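PDB 6NV6: glutathione S-transferase from Xanthomonas axonopodis pv. citri, which probably catalyses the conjugation of glutathione to electrophilic substrates, as a theta-class glutathione transferase that binds glutathione. Local coordinates for residues Val72-Ala76 with Ala77-Pro81; Arg91-Gly94 with Asp95-Met98; Ser167-Tyr170 with Ala171-Glu174; Gln186-Tyr189 with Ala190-Val194; Arg195-Tyr198 with Gln199-Val202. All coordinates share one frame; numbering follows the deposited sequence.

Interaction 1: Val72-Ala76 with Ala77-Pro81; sequences VRYLA and AQYAP
Y74 and Q78, one helical turn apart, run side by side and point the same way, the amide plane of Q78 turned 35° from the phenol ring. With its CG anti to the backbone N (chi1 169°), Y74 swings the phenol along the helix to Q78, whose CB lies over one face of the ring in a CH-pi contact, 4.1 Å from the ring centroid. The first torsion of Q78, also anti, carries CG on to 3.6 Å from Y74 OH; that hydroxyl is hydrogen-bonded to D60. The other neighbour of this turn is Y79, whose ring crosses both L75 and Y74 at a slant. CD2 of L75 touches CD2 of Y79 at 3.5 Å, whereas the two tyrosine rings approach less closely, CE2 to CE2 at 4.2 Å. These residues form the last turns of helix 68-79 in the thioredoxin-like N-terminal domain, where L75 and Y79 pack on I4 of strand 4-7 and Y74 on strand 63-65. Regular i to i+4 bonds hold the backbone: A77 N donates to R73 O at 3.0 Å and Q78 N to Y74 O at 2.7 Å. Nearer the helix end the bond from Y79 N to L75 O is more bent (134° at the hydrogen), and A80 has already left helical geometry.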
loop_
_atom_site.group_PDB
_atom_site.type_symbol
_atom_site.label_atom_id
_atom_site.label_comp_id
_atom_site.label_asym_id
_atom_site.label_seq_id
_atom_site.Cartn_x
_atom_site.Cartn_y
_atom_site.Cartn_z
ATOM N N VAL A 72 0.443 5.607 8.816
ATOM C CA VAL A 72 1.789 5.171 8.452
ATOM C C VAL A 72 2.804 6.189 8.938
ATOM O O VAL A 72 3.740 5.860 9.678
ATOM C CB VAL A 72 1.900 4.952 6.930
ATOM C CG1 VAL A 72 3.367 4.814 6.499
ATOM C CG2 VAL A 72 1.077 3.734 6.487
ATOM N N ARG A 73 2.618 7.449 8.534
ATOM C CA ARG A 73 3.568 8.491 8.894
ATOM C C ARG A 73 3.748 8.557 10.399
ATOM O O ARG A 73 4.868 8.723 10.896
ATOM C CB ARG A 73 3.120 9.841 8.331
ATOM C CG ARG A 73 3.429 9.991 6.845
ATOM C CD ARG A 73 3.224 11.428 6.377
ATOM N NE ARG A 73 1.800 11.751 6.351
ATOM C CZ ARG A 73 1.027 11.603 5.277
ATOM N NH1 ARG A 73 1.544 11.157 4.138
ATOM N NH2 ARG A 73 -0.267 11.905 5.337
ATOM N N TYR A 74 2.655 8.381 11.138
ATOM C CA TYR A 74 2.749 8.367 12.588
ATOM C C TYR A 74 3.598 7.192 13.073
ATOM O O TYR A 74 4.599 7.382 13.779
ATOM C CB TYR A 74 1.357 8.314 13.202
ATOM C CG TYR A 74 1.441 8.025 14.668
ATOM C CD1 TYR A 74 2.016 8.948 15.532
ATOM C CD2 TYR A 74 1.006 6.814 15.186
ATOM C CE1 TYR A 74 2.122 8.685 16.879
ATOM C CE2 TYR A 74 1.103 6.540 16.527
ATOM C CZ TYR A 74 1.659 7.477 17.370
ATOM O OH TYR A 74 1.762 7.211 18.711
ATOM N N LEU A 75 3.213 5.965 12.697
ATOM C CA LEU A 75 3.903 4.781 13.199
ATOM C C LEU A 75 5.397 4.830 12.910
ATOM O O LEU A 75 6.211 4.423 13.749
ATOM C CB LEU A 75 3.279 3.515 12.608
ATOM C CG LEU A 75 2.044 3.064 13.395
ATOM C CD1 LEU A 75 1.251 2.005 12.636
ATOM C CD2 LEU A 75 2.436 2.576 14.785
ATOM N N ALA A 76 5.791 5.340 11.742
ATOM C CA ALA A 76 7.221 5.364 11.442
ATOM C C ALA A 76 7.932 6.455 12.239
ATOM O O ALA A 76 8.962 6.200 12.872
ATOM C CB ALA A 76 7.459 5.528 9.939
ATOM N N ALA A 77 7.392 7.675 12.235
ATOM C CA ALA A 77 8.003 8.736 13.028
ATOM C C ALA A 77 8.064 8.366 14.511
ATOM O O ALA A 77 9.071 8.622 15.181
ATOM C CB ALA A 77 7.237 10.044 12.832
ATOM N N GLN A 78 7.001 7.752 15.041
ATOM C CA GLN A 78 6.957 7.437 16.467
ATOM C C GLN A 78 7.747 6.180 16.816
ATOM O O GLN A 78 8.308 6.094 17.914
ATOM C CB GLN A 78 5.505 7.274 16.931
ATOM C CG GLN A 78 5.308 7.178 18.439
ATOM C CD GLN A 78 5.733 8.441 19.176
ATOM O OE1 GLN A 78 5.413 9.557 18.768
ATOM N NE2 GLN A 78 6.463 8.267 20.266
ATOM N N TYR A 79 7.811 5.199 15.916
ATOM C CA TYR A 79 8.331 3.889 16.282
ATOM C C TYR A 79 9.414 3.346 15.373
ATOM O O TYR A 79 10.144 2.447 15.807
ATOM C CB TYR A 79 7.198 2.850 16.351
ATOM C CG TYR A 79 6.189 3.154 17.420
ATOM C CD1 TYR A 79 6.516 3.042 18.760
ATOM C CD2 TYR A 79 4.914 3.582 17.095
ATOM C CE1 TYR A 79 5.596 3.336 19.750
ATOM C CE2 TYR A 79 3.986 3.883 18.073
ATOM C CZ TYR A 79 4.332 3.760 19.404
ATOM O OH TYR A 79 3.406 4.059 20.380
ATOM N N ALA A 80 9.540 3.815 14.140
ATOM C CA ALA A 80 10.517 3.269 13.201
ATOM C C ALA A 80 11.212 4.422 12.498
ATOM O O ALA A 80 10.918 4.726 11.335
ATOM C CB ALA A 80 9.847 2.327 12.203
ATOM N N PRO A 81 12.144 5.096 13.175
ATOM C CA PRO A 81 12.770 6.279 12.567
ATOM C C PRO A 81 13.637 5.942 11.374
ATOM O O PRO A 81 14.000 6.853 10.616
ATOM C CB PRO A 81 13.608 6.868 13.712
ATOM C CG PRO A 81 13.247 6.028 14.957
ATOM C CD PRO A 81 12.804 4.712 14.435
#

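Interaction 2: Arg91-Gly94 with Asp95-Met98; sequences RALG and DRWM
Near the start of the long helix 88-118, L93 and R96 share one side of a helical turn, their side chains lying next to each other and pointing the same way. The leucine branch CD2 reaches NH2 of R96 at 3.4 Å, a contact of a methyl with the end of the guanidinium. R96 is brought there by its first torsion, chi1 71°, which sets CG between the backbone N and the carbonyl carbon, and by a bend at chi3 that folds the chain back along the helix. Its CG then lies close to L93 O, and the same oxygen sits over one face of the guanidinium, 3.4 Å above the plane and toward its rim.

Within this stretch of the helix G94, W97 and M98 are buried: W97 packs against helix 126-146 and meets W100 edge-to-face, while M98 rests on helix 68-79 of the thioredoxin-like domain. CD1 of W97 comes 3.4 Å from L93 O, and M98 CG lies 3.3 Å from G94 O. Of the main-chain bonds, D95 N donates to R91 O at 2.8 Å, and R96 N bonds in the same way to A92 O. M98 N reaches G94 O at 3.2 Å. G94 O also receives a weak bond from W97 N, so two amides share it.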
loop_
_atom_site.group_PDB
_atom_site.type_symbol
_atom_site.label_atom_id
_atom_site.label_comp_id
_atom_site.label_asym_id
_atom_site.label_seq_id
_atom_site.Cartn_x
_atom_site.Cartn_y
_atom_site.Cartn_z
ATOM N N ARG A 91 12.395 13.327 2.703
ATOM C CA ARG A 91 11.057 12.824 3.002
ATOM C C ARG A 91 10.079 13.139 1.873
ATOM O O ARG A 91 9.214 12.315 1.535
ATOM C CB ARG A 91 10.569 13.434 4.313
ATOM C CG ARG A 91 9.572 12.605 5.066
ATOM C CD ARG A 91 9.050 13.402 6.236
ATOM N NE ARG A 91 10.147 13.933 7.031
ATOM C CZ ARG A 91 10.216 15.182 7.468
ATOM N NH1 ARG A 91 9.249 16.037 7.193
ATOM N NH2 ARG A 91 11.256 15.573 8.183
ATOM N N ALA A 92 10.205 14.331 1.282
ATOM C CA ALA A 92 9.264 14.765 0.261
ATOM C C ALA A 92 9.292 13.847 -0.949
ATOM O O ALA A 92 8.297 13.755 -1.678
ATOM C CB ALA A 92 9.571 16.209 -0.150
ATOM N N LEU A 93 10.412 13.156 -1.179
ATOM C CA LEU A 93 10.486 12.238 -2.311
ATOM C C LEU A 93 9.438 11.140 -2.203
ATOM O O LEU A 93 8.682 10.898 -3.147
ATOM C CB LEU A 93 11.879 11.627 -2.420
ATOM C CG LEU A 93 13.022 12.599 -2.663
ATOM C CD1 LEU A 93 14.336 11.934 -2.291
ATOM C CD2 LEU A 93 13.031 13.071 -4.120
ATOM N N GLY A 94 9.386 10.460 -1.065
ATOM C CA GLY A 94 8.412 9.407 -0.898
ATOM C C GLY A 94 7.062 9.939 -0.466
ATOM O O GLY A 94 6.032 9.281 -0.652
ATOM N N ASP A 95 7.058 11.140 0.116
ATOM C CA ASP A 95 5.805 11.753 0.536
ATOM C C ASP A 95 4.850 11.907 -0.637
ATOM O O ASP A 95 3.650 11.633 -0.513
ATOM C CB ASP A 95 6.079 13.106 1.179
ATOM C CG ASP A 95 5.099 13.425 2.281
ATOM O OD1 ASP A 95 4.130 12.649 2.480
ATOM O OD2 ASP A 95 5.290 14.455 2.952
ATOM N N ARG A 96 5.375 12.319 -1.792
ATOM C CA ARG A 96 4.541 12.558 -2.963
ATOM C C ARG A 96 3.885 11.279 -3.473
ATOM O O ARG A 96 2.806 11.337 -4.080
ATOM C CB ARG A 96 5.380 13.182 -4.070
ATOM C CG ARG A 96 6.344 12.184 -4.662
ATOM C CD ARG A 96 7.017 12.716 -5.866
ATOM N NE ARG A 96 8.045 13.660 -5.479
ATOM C CZ ARG A 96 9.326 13.502 -5.767
ATOM N NH1 ARG A 96 9.723 12.428 -6.438
ATOM N NH2 ARG A 96 10.203 14.416 -5.382
ATOM N N TRP A 97 4.518 10.123 -3.252
ATOM C CA TRP A 97 3.929 8.882 -3.723
ATOM C C TRP A 97 2.883 8.394 -2.748
ATOM O O TRP A 97 1.953 7.682 -3.141
ATOM C CB TRP A 97 5.010 7.831 -3.960
ATOM C CG TRP A 97 5.816 8.176 -5.162
ATOM C CD1 TRP A 97 7.078 8.679 -5.186
ATOM C CD2 TRP A 97 5.387 8.096 -6.527
ATOM N NE1 TRP A 97 7.470 8.906 -6.483
ATOM C CE2 TRP A 97 6.451 8.554 -7.325
ATOM C CE3 TRP A 97 4.203 7.679 -7.148
ATOM C CZ2 TRP A 97 6.374 8.601 -8.714
ATOM C CZ3 TRP A 97 4.124 7.728 -8.528
ATOM C CH2 TRP A 97 5.208 8.185 -9.297
ATOM N N MET A 98 2.991 8.808 -1.488
ATOM C CA MET A 98 1.917 8.536 -0.542
ATOM C C MET A 98 0.643 9.269 -0.946
ATOM O O MET A 98 -0.432 8.666 -1.036
ATOM C CB MET A 98 2.353 8.927 0.866
ATOM C CG MET A 98 3.627 8.242 1.330
ATOM S SD MET A 98 4.033 8.640 3.044
ATOM C CE MET A 98 2.880 7.538 3.888
#

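Interaction 3: Ser167-Tyr170 with Ala171-Glu174; sequences SFIY and AWFE
The F173 and W172 rings both meet I169, a turn earlier. I169 runs beside F173 and points the same way, its CG1 meeting CE2 of the ring at 3.6 Å. The end of the same branch, CD1, slants across W172 and touches CB at 4.0 Å. One face of the F173 ring carries CD1 of W172, 3.7 Å above the plane and over its centre, while CD2 of F173 in turn lies in plane at the edge of the indole. W172 starts anti to its own nitrogen (chi1 173°), whereas F173 swings back beside its N (chi1 -83°).

The residues belong to helix 163-174 of the all-helical C-terminal domain, largely buried here, with W172 packed on helix 126-146 and the F173 ring meeting Y189 of helix 183-193 at nearly parallel planes. On another flank E174 crosses Y170 at about a right angle, CG of the glutamate 3.5 Å from CE1 of the tyrosine. A bend at chi2 (-58°) turns its carboxylate, whose OE2 is hydrogen-bonded to Y189; Y170 OH is hydrogen-bonded to T204 O. The backbone is tied by W172 N to F168 O at 3.1 Å and by E174 N to Y170 O, also at 3.1 Å.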
loop_
_atom_site.group_PDB
_atom_site.type_symbol
_atom_site.label_atom_id
_atom_site.label_comp_id
_atom_site.label_asym_id
_atom_site.label_seq_id
_atom_site.Cartn_x
_atom_site.Cartn_y
_atom_site.Cartn_z
ATOM N N SER A 167 1.504 -1.492 -0.763
ATOM C CA SER A 167 0.416 -2.340 -0.294
ATOM C C SER A 167 -0.626 -2.580 -1.379
ATOM O O SER A 167 -1.298 -3.619 -1.367
ATOM C CB SER A 167 -0.229 -1.733 0.954
ATOM O OG SER A 167 0.740 -1.244 1.866
ATOM N N PHE A 168 -0.782 -1.640 -2.315
ATOM C CA PHE A 168 -1.660 -1.889 -3.457
ATOM C C PHE A 168 -1.003 -2.813 -4.469
ATOM O O PHE A 168 -1.672 -3.688 -5.037
ATOM C CB PHE A 168 -2.037 -0.580 -4.150
ATOM C CG PHE A 168 -3.122 0.194 -3.458
ATOM C CD1 PHE A 168 -4.451 -0.073 -3.710
ATOM C CD2 PHE A 168 -2.808 1.209 -2.567
ATOM C CE1 PHE A 168 -5.451 0.653 -3.076
ATOM C CE2 PHE A 168 -3.803 1.933 -1.931
ATOM C CZ PHE A 168 -5.132 1.649 -2.189
ATOM N N ILE A 169 0.306 -2.647 -4.689
ATOM C CA ILE A 169 0.957 -3.312 -5.814
ATOM C C ILE A 169 1.017 -4.818 -5.618
ATOM O O ILE A 169 1.235 -5.560 -6.589
ATOM C CB ILE A 169 2.360 -2.728 -6.057
ATOM C CG1 ILE A 169 2.604 -2.598 -7.556
ATOM C CG2 ILE A 169 3.428 -3.580 -5.401
ATOM C CD1 ILE A 169 1.784 -1.499 -8.191
ATOM N N TYR A 170 0.813 -5.291 -4.387
ATOM C CA TYR A 170 0.571 -6.712 -4.182
ATOM C C TYR A 170 -0.688 -7.155 -4.926
ATOM O O TYR A 170 -0.672 -8.142 -5.673
ATOM C CB TYR A 170 0.457 -7.010 -2.686
ATOM C CG TYR A 170 0.014 -8.426 -2.397
ATOM C CD1 TYR A 170 0.815 -9.507 -2.752
ATOM C CD2 TYR A 170 -1.205 -8.687 -1.775
ATOM C CE1 TYR A 170 0.426 -10.792 -2.494
ATOM C CE2 TYR A 170 -1.604 -9.980 -1.513
ATOM C CZ TYR A 170 -0.780 -11.025 -1.873
ATOM O OH TYR A 170 -1.166 -12.314 -1.610
ATOM N N ALA A 171 -1.788 -6.423 -4.747
ATOM C CA ALA A 171 -3.006 -6.752 -5.479
ATOM C C ALA A 171 -2.778 -6.674 -6.982
ATOM O O ALA A 171 -3.191 -7.569 -7.728
ATOM C CB ALA A 171 -4.142 -5.820 -5.053
ATOM N N TRP A 172 -2.102 -5.620 -7.440
ATOM C CA TRP A 172 -1.843 -5.455 -8.865
ATOM C C TRP A 172 -1.183 -6.687 -9.480
ATOM O O TRP A 172 -1.591 -7.151 -10.546
ATOM C CB TRP A 172 -0.969 -4.224 -9.091
ATOM C CG TRP A 172 -0.506 -4.036 -10.509
ATOM C CD1 TRP A 172 0.759 -4.260 -11.009
ATOM C CD2 TRP A 172 -1.291 -3.575 -11.617
ATOM N NE1 TRP A 172 0.797 -3.966 -12.352
ATOM C CE2 TRP A 172 -0.445 -3.543 -12.749
ATOM C CE3 TRP A 172 -2.624 -3.182 -11.761
ATOM C CZ2 TRP A 172 -0.892 -3.130 -14.000
ATOM C CZ3 TRP A 172 -3.063 -2.781 -13.008
ATOM C CH2 TRP A 172 -2.202 -2.757 -14.109
ATOM N N PHE A 173 -0.170 -7.237 -8.823
ATOM C CA PHE A 173 0.621 -8.282 -9.449
ATOM C C PHE A 173 0.039 -9.672 -9.250
ATOM O O PHE A 173 0.306 -10.565 -10.064
ATOM C CB PHE A 173 2.056 -8.240 -8.916
ATOM C CG PHE A 173 2.932 -7.223 -9.607
ATOM C CD1 PHE A 173 3.235 -7.354 -10.957
ATOM C CD2 PHE A 173 3.429 -6.120 -8.916
ATOM C CE1 PHE A 173 4.032 -6.421 -11.596
ATOM C CE2 PHE A 173 4.228 -5.185 -9.553
ATOM C CZ PHE A 173 4.527 -5.337 -10.895
ATOM N N GLU A 174 -0.756 -9.884 -8.206
ATOM C CA GLU A 174 -1.285 -11.210 -7.929
ATOM C C GLU A 174 -2.741 -11.358 -8.336
ATOM O O GLU A 174 -3.259 -12.478 -8.322
ATOM C CB GLU A 174 -1.096 -11.545 -6.447
ATOM C CG GLU A 174 0.346 -11.307 -5.961
ATOM C CD GLU A 174 1.400 -12.112 -6.743
ATOM O OE1 GLU A 174 1.065 -13.227 -7.202
ATOM O OE2 GLU A 174 2.556 -11.641 -6.895
#

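Interaction 4: Gln186-Tyr189 with Ala190-Val194; sequences QAWY and ARLRV
The carbonyl oxygen of Q186 is gripped twice, by A190 N at 2.8 Å and by a water at 2.8 Å that donates to it and accepts from NH1 of R193 at 2.9 Å. This bridge spans two turns of helix 183-193 in the C-terminal helical domain. R193 also lies across the ring of Y189: CD stands over one face in a CH-pi contact, and the guanidinium, turned 66° from the ring plane, makes an off-centre cation-pi contact with CZ 4.8 Å from the centroid. On another flank W188, with CG anti to its N (chi1 166°), receives L192 CD1 over the six-membered ring, 3.8 Å from its centroid, while its NE1 is hydrogen-bonded to D162. R191 bends at chi3, which lays one face of its guanidinium against A187 O; its NH1 is hydrogen-bonded to P151 O and lies 3.6 Å from CB of W188.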
loop_
_atom_site.group_PDB
_atom_site.type_symbol
_atom_site.label_atom_id
_atom_site.label_comp_id
_atom_site.label_asym_id
_atom_site.label_seq_id
_atom_site.Cartn_x
_atom_site.Cartn_y
_atom_site.Cartn_z
ATOM N N GLN A 186 8.188 -3.815 -11.326
ATOM C CA GLN A 186 8.198 -5.220 -10.932
ATOM C C GLN A 186 9.414 -5.569 -10.078
ATOM O O GLN A 186 9.296 -6.313 -9.096
ATOM C CB GLN A 186 8.154 -6.100 -12.175
ATOM C CG GLN A 186 8.301 -7.579 -11.874
ATOM C CD GLN A 186 8.051 -8.441 -13.087
ATOM O OE1 GLN A 186 7.374 -8.013 -14.027
ATOM N NE2 GLN A 186 8.598 -9.663 -13.082
ATOM N N ALA A 187 10.596 -5.068 -10.451
ATOM C CA ALA A 187 11.793 -5.337 -9.657
ATOM C C ALA A 187 11.675 -4.732 -8.265
ATOM O O ALA A 187 12.214 -5.285 -7.295
ATOM C CB ALA A 187 13.031 -4.800 -10.377
ATOM N N TRP A 188 10.988 -3.591 -8.156
ATOM C CA TRP A 188 10.695 -2.996 -6.859
ATOM C C TRP A 188 9.795 -3.910 -6.039
ATOM O O TRP A 188 10.046 -4.143 -4.851
ATOM C CB TRP A 188 10.058 -1.626 -7.086
ATOM C CG TRP A 188 9.367 -0.938 -5.921
ATOM C CD1 TRP A 188 9.967 -0.354 -4.833
ATOM C CD2 TRP A 188 7.960 -0.672 -5.788
ATOM N NE1 TRP A 188 9.023 0.227 -4.027
ATOM C CE2 TRP A 188 7.784 0.055 -4.588
ATOM C CE3 TRP A 188 6.834 -0.980 -6.562
ATOM C CZ2 TRP A 188 6.518 0.471 -4.134
ATOM C CZ3 TRP A 188 5.576 -0.559 -6.112
ATOM C CH2 TRP A 188 5.432 0.155 -4.906
ATOM N N TYR A 189 8.758 -4.458 -6.671
ATOM C CA TYR A 189 7.902 -5.415 -5.990
ATOM C C TYR A 189 8.683 -6.653 -5.575
ATOM O O TYR A 189 8.418 -7.227 -4.513
ATOM C CB TYR A 189 6.735 -5.795 -6.897
ATOM C CG TYR A 189 5.831 -6.863 -6.327
ATOM C CD1 TYR A 189 5.322 -6.750 -5.040
ATOM C CD2 TYR A 189 5.484 -7.975 -7.077
ATOM C CE1 TYR A 189 4.501 -7.713 -4.518
ATOM C CE2 TYR A 189 4.663 -8.948 -6.562
ATOM C CZ TYR A 189 4.175 -8.813 -5.286
ATOM O OH TYR A 189 3.365 -9.792 -4.772
ATOM N N ALA A 190 9.650 -7.075 -6.398
ATOM C CA ALA A 190 10.488 -8.212 -6.030
ATOM C C ALA A 190 11.319 -7.911 -4.790
ATOM O O ALA A 190 11.549 -8.802 -3.968
ATOM C CB ALA A 190 11.390 -8.606 -7.200
ATOM N N ARG A 191 11.758 -6.665 -4.622
ATOM C CA ARG A 191 12.560 -6.328 -3.454
ATOM C C ARG A 191 11.687 -6.113 -2.229
ATOM O O ARG A 191 12.131 -6.345 -1.094
ATOM C CB ARG A 191 13.393 -5.082 -3.733
ATOM C CG ARG A 191 14.484 -5.300 -4.763
ATOM C CD ARG A 191 15.374 -4.063 -4.890
ATOM N NE ARG A 191 14.639 -2.881 -5.354
ATOM C CZ ARG A 191 14.461 -2.541 -6.633
ATOM N NH1 ARG A 191 13.672 -1.519 -6.947
ATOM N NH2 ARG A 191 15.006 -3.257 -7.610
ATOM N N LEU A 192 10.451 -5.660 -2.435
ATOM C CA LEU A 192 9.509 -5.602 -1.327
ATOM C C LEU A 192 9.241 -6.997 -0.784
ATOM O O LEU A 192 9.205 -7.204 0.434
ATOM C CB LEU A 192 8.201 -4.942 -1.774
ATOM C CG LEU A 192 8.278 -3.447 -2.112
ATOM C CD1 LEU A 192 6.944 -2.938 -2.634
ATOM C CD2 LEU A 192 8.744 -2.627 -0.925
ATOM N N ARG A 193 9.090 -7.976 -1.682
ATOM C CA ARG A 193 8.714 -9.322 -1.276
ATOM C C ARG A 193 9.769 -9.986 -0.404
ATOM O O ARG A 193 9.431 -10.891 0.363
ATOM C CB ARG A 193 8.412 -10.169 -2.509
ATOM C CG ARG A 193 7.018 -9.877 -3.086
ATOM C CD ARG A 193 6.566 -10.885 -4.140
ATOM N NE ARG A 193 7.662 -11.626 -4.763
ATOM C CZ ARG A 193 8.215 -11.330 -5.941
ATOM N NH1 ARG A 193 7.791 -10.300 -6.654
ATOM N NH2 ARG A 193 9.201 -12.076 -6.411
ATOM N N VAL A 194 11.026 -9.539 -0.455
ATOM C CA VAL A 194 12.029 -10.135 0.427
ATOM C C VAL A 194 11.910 -9.659 1.869
ATOM O O VAL A 194 12.509 -10.275 2.763
ATOM C CB VAL A 194 13.465 -9.868 -0.070
ATOM C CG1 VAL A 194 13.562 -10.094 -1.568
ATOM C CG2 VAL A 194 13.925 -8.458 0.297
HETATM O O HOH W 1 8.481 -8.940 -9.094
#

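Interaction 5: Arg195-Tyr198 with Gln199-Val202; sequences RPAY and QRGV
V202 lies over the ring of Y198 on the buried side of the short helix 196-201, which follows helix 183-193 in the C-terminal part of the glutathione transferase fold. Its CB sits above one face, 4.0 Å from the centroid in a CH-pi contact and displaced toward the rim. Both methyls continue along the ring: CG2 touches CD1 at 3.6 Å, and CG1 reaches CE1 at 3.7 Å. A first torsion anti to the backbone N (chi1 -175°) carries the tyrosine ring alongside V202, and chi2 of 82° turns its face to the valine. W20 of helix 13-25 meets the Y198 ring edge-to-face, and Y198 OH is hydrogen-bonded to G166 O, so the phenol is held at its polar end as well.

The solvent side is formed by P196, Q199 and R200, all exposed, whose contacts run along the backbone and the rim of the proline. The extended Q199 chain runs past R195 O, and its NE2 is hydrogen-bonded to R193 O. R195 occupies the N-cap position and forms a salt bridge with E24. Through the helix, R200 N donates to P196 O at 2.8 Å, with like bonds from G201 N to A197 O and from V202 N to Y198 O. R200, bent at chi3 (-56°), curls back over the first turn and lays its guanidinium over P196 O; NE forms a salt bridge with E23, while NH2 comes 3.3 Å from CB of the proline.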
loop_
_atom_site.group_PDB
_atom_site.type_symbol
_atom_site.label_atom_id
_atom_site.label_comp_id
_atom_site.label_asym_id
_atom_site.label_seq_id
_atom_site.Cartn_x
_atom_site.Cartn_y
_atom_site.Cartn_z
ATOM N N ARG A 195 11.142 -8.589 2.133
ATOM C CA ARG A 195 11.006 -8.087 3.503
ATOM C C ARG A 195 10.007 -8.935 4.289
ATOM O O ARG A 195 8.889 -9.157 3.817
ATOM C CB ARG A 195 10.551 -6.637 3.507
ATOM C CG ARG A 195 11.410 -5.714 2.669
ATOM C CD ARG A 195 10.900 -4.296 2.759
ATOM N NE ARG A 195 11.195 -3.735 4.069
ATOM C CZ ARG A 195 12.335 -3.131 4.374
ATOM N NH1 ARG A 195 13.280 -2.998 3.455
ATOM N NH2 ARG A 195 12.528 -2.649 5.589
ATOM N N PRO A 196 10.373 -9.433 5.475
ATOM C CA PRO A 196 9.386 -10.182 6.277
ATOM C C PRO A 196 8.187 -9.346 6.678
ATOM O O PRO A 196 7.055 -9.845 6.622
ATOM C CB PRO A 196 10.194 -10.643 7.505
ATOM C CG PRO A 196 11.609 -10.610 7.065
ATOM C CD PRO A 196 11.725 -9.492 6.061
ATOM N N ALA A 197 8.406 -8.081 7.068
ATOM C CA ALA A 197 7.292 -7.217 7.444
ATOM C C ALA A 197 6.294 -7.088 6.306
ATOM O O ALA A 197 5.083 -7.009 6.543
ATOM C CB ALA A 197 7.795 -5.841 7.870
ATOM N N TYR A 198 6.783 -7.097 5.066
ATOM C CA TYR A 198 5.890 -7.063 3.918
ATOM C C TYR A 198 5.165 -8.393 3.734
ATOM O O TYR A 198 3.978 -8.421 3.382
ATOM C CB TYR A 198 6.689 -6.698 2.674
ATOM C CG TYR A 198 5.868 -6.503 1.424
ATOM C CD1 TYR A 198 5.221 -5.293 1.178
ATOM C CD2 TYR A 198 5.776 -7.511 0.473
ATOM C CE1 TYR A 198 4.494 -5.098 0.025
ATOM C CE2 TYR A 198 5.043 -7.328 -0.680
ATOM C CZ TYR A 198 4.405 -6.120 -0.905
ATOM O OH TYR A 198 3.671 -5.934 -2.063
ATOM N N GLN A 199 5.861 -9.507 3.971
ATOM C CA GLN A 199 5.224 -10.817 3.851
ATOM C C GLN A 199 4.107 -10.985 4.875
ATOM O O GLN A 199 3.034 -11.511 4.557
ATOM C CB GLN A 199 6.264 -11.921 4.032
ATOM C CG GLN A 199 7.297 -12.019 2.934
ATOM C CD GLN A 199 8.519 -12.776 3.395
ATOM O OE1 GLN A 199 8.490 -13.423 4.439
ATOM N NE2 GLN A 199 9.602 -12.697 2.628
ATOM N N ARG A 200 4.346 -10.557 6.113
ATOM C CA ARG A 200 3.340 -10.723 7.155
ATOM C C ARG A 200 2.280 -9.629 7.107
ATOM O O ARG A 200 1.115 -9.878 7.438
ATOM C CB ARG A 200 4.012 -10.747 8.525
ATOM C CG ARG A 200 4.948 -11.920 8.730
ATOM C CD ARG A 200 5.541 -11.886 10.127
ATOM N NE ARG A 200 6.205 -10.611 10.367
ATOM C CZ ARG A 200 7.524 -10.439 10.336
ATOM N NH1 ARG A 200 8.046 -9.218 10.427
ATOM N NH2 ARG A 200 8.312 -11.489 10.129
ATOM N N GLY A 201 2.662 -8.417 6.711
ATOM C CA GLY A 201 1.737 -7.302 6.739
ATOM C C GLY A 201 0.874 -7.141 5.505
ATOM O O GLY A 201 -0.266 -6.684 5.610
ATOM N N VAL A 202 1.390 -7.507 4.333
ATOM C CA VAL A 202 0.742 -7.191 3.068
ATOM C C VAL A 202 0.258 -8.443 2.349
ATOM O O VAL A 202 -0.859 -8.466 1.828
ATOM C CB VAL A 202 1.678 -6.356 2.162
ATOM C CG1 VAL A 202 1.011 -6.016 0.837
ATOM C CG2 VAL A 202 2.100 -5.107 2.877
#

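In the fold
The five contacts follow one another along the chain, each largely within one helix. Interaction 1 lies on helix 68-79 of the thioredoxin-like domain, and interaction 2 on helix 88-118. Their centres are about 14 Å apart, and V72 and R73 touch M98 where these helices meet. Interactions 3, 4 and 5, on helices 163-174, 183-193 and 196-201, form a mutually touching cluster with centres about 11 to 13 Å apart. Y189 and Y198 are shared points of contact within it. Interaction 1 does not touch this cluster; instead helix 13-25 of the thioredoxin-like domain packs on both, against L75 and Y79 as well as S167 and A197, forming part of the interface with the C-terminal helices.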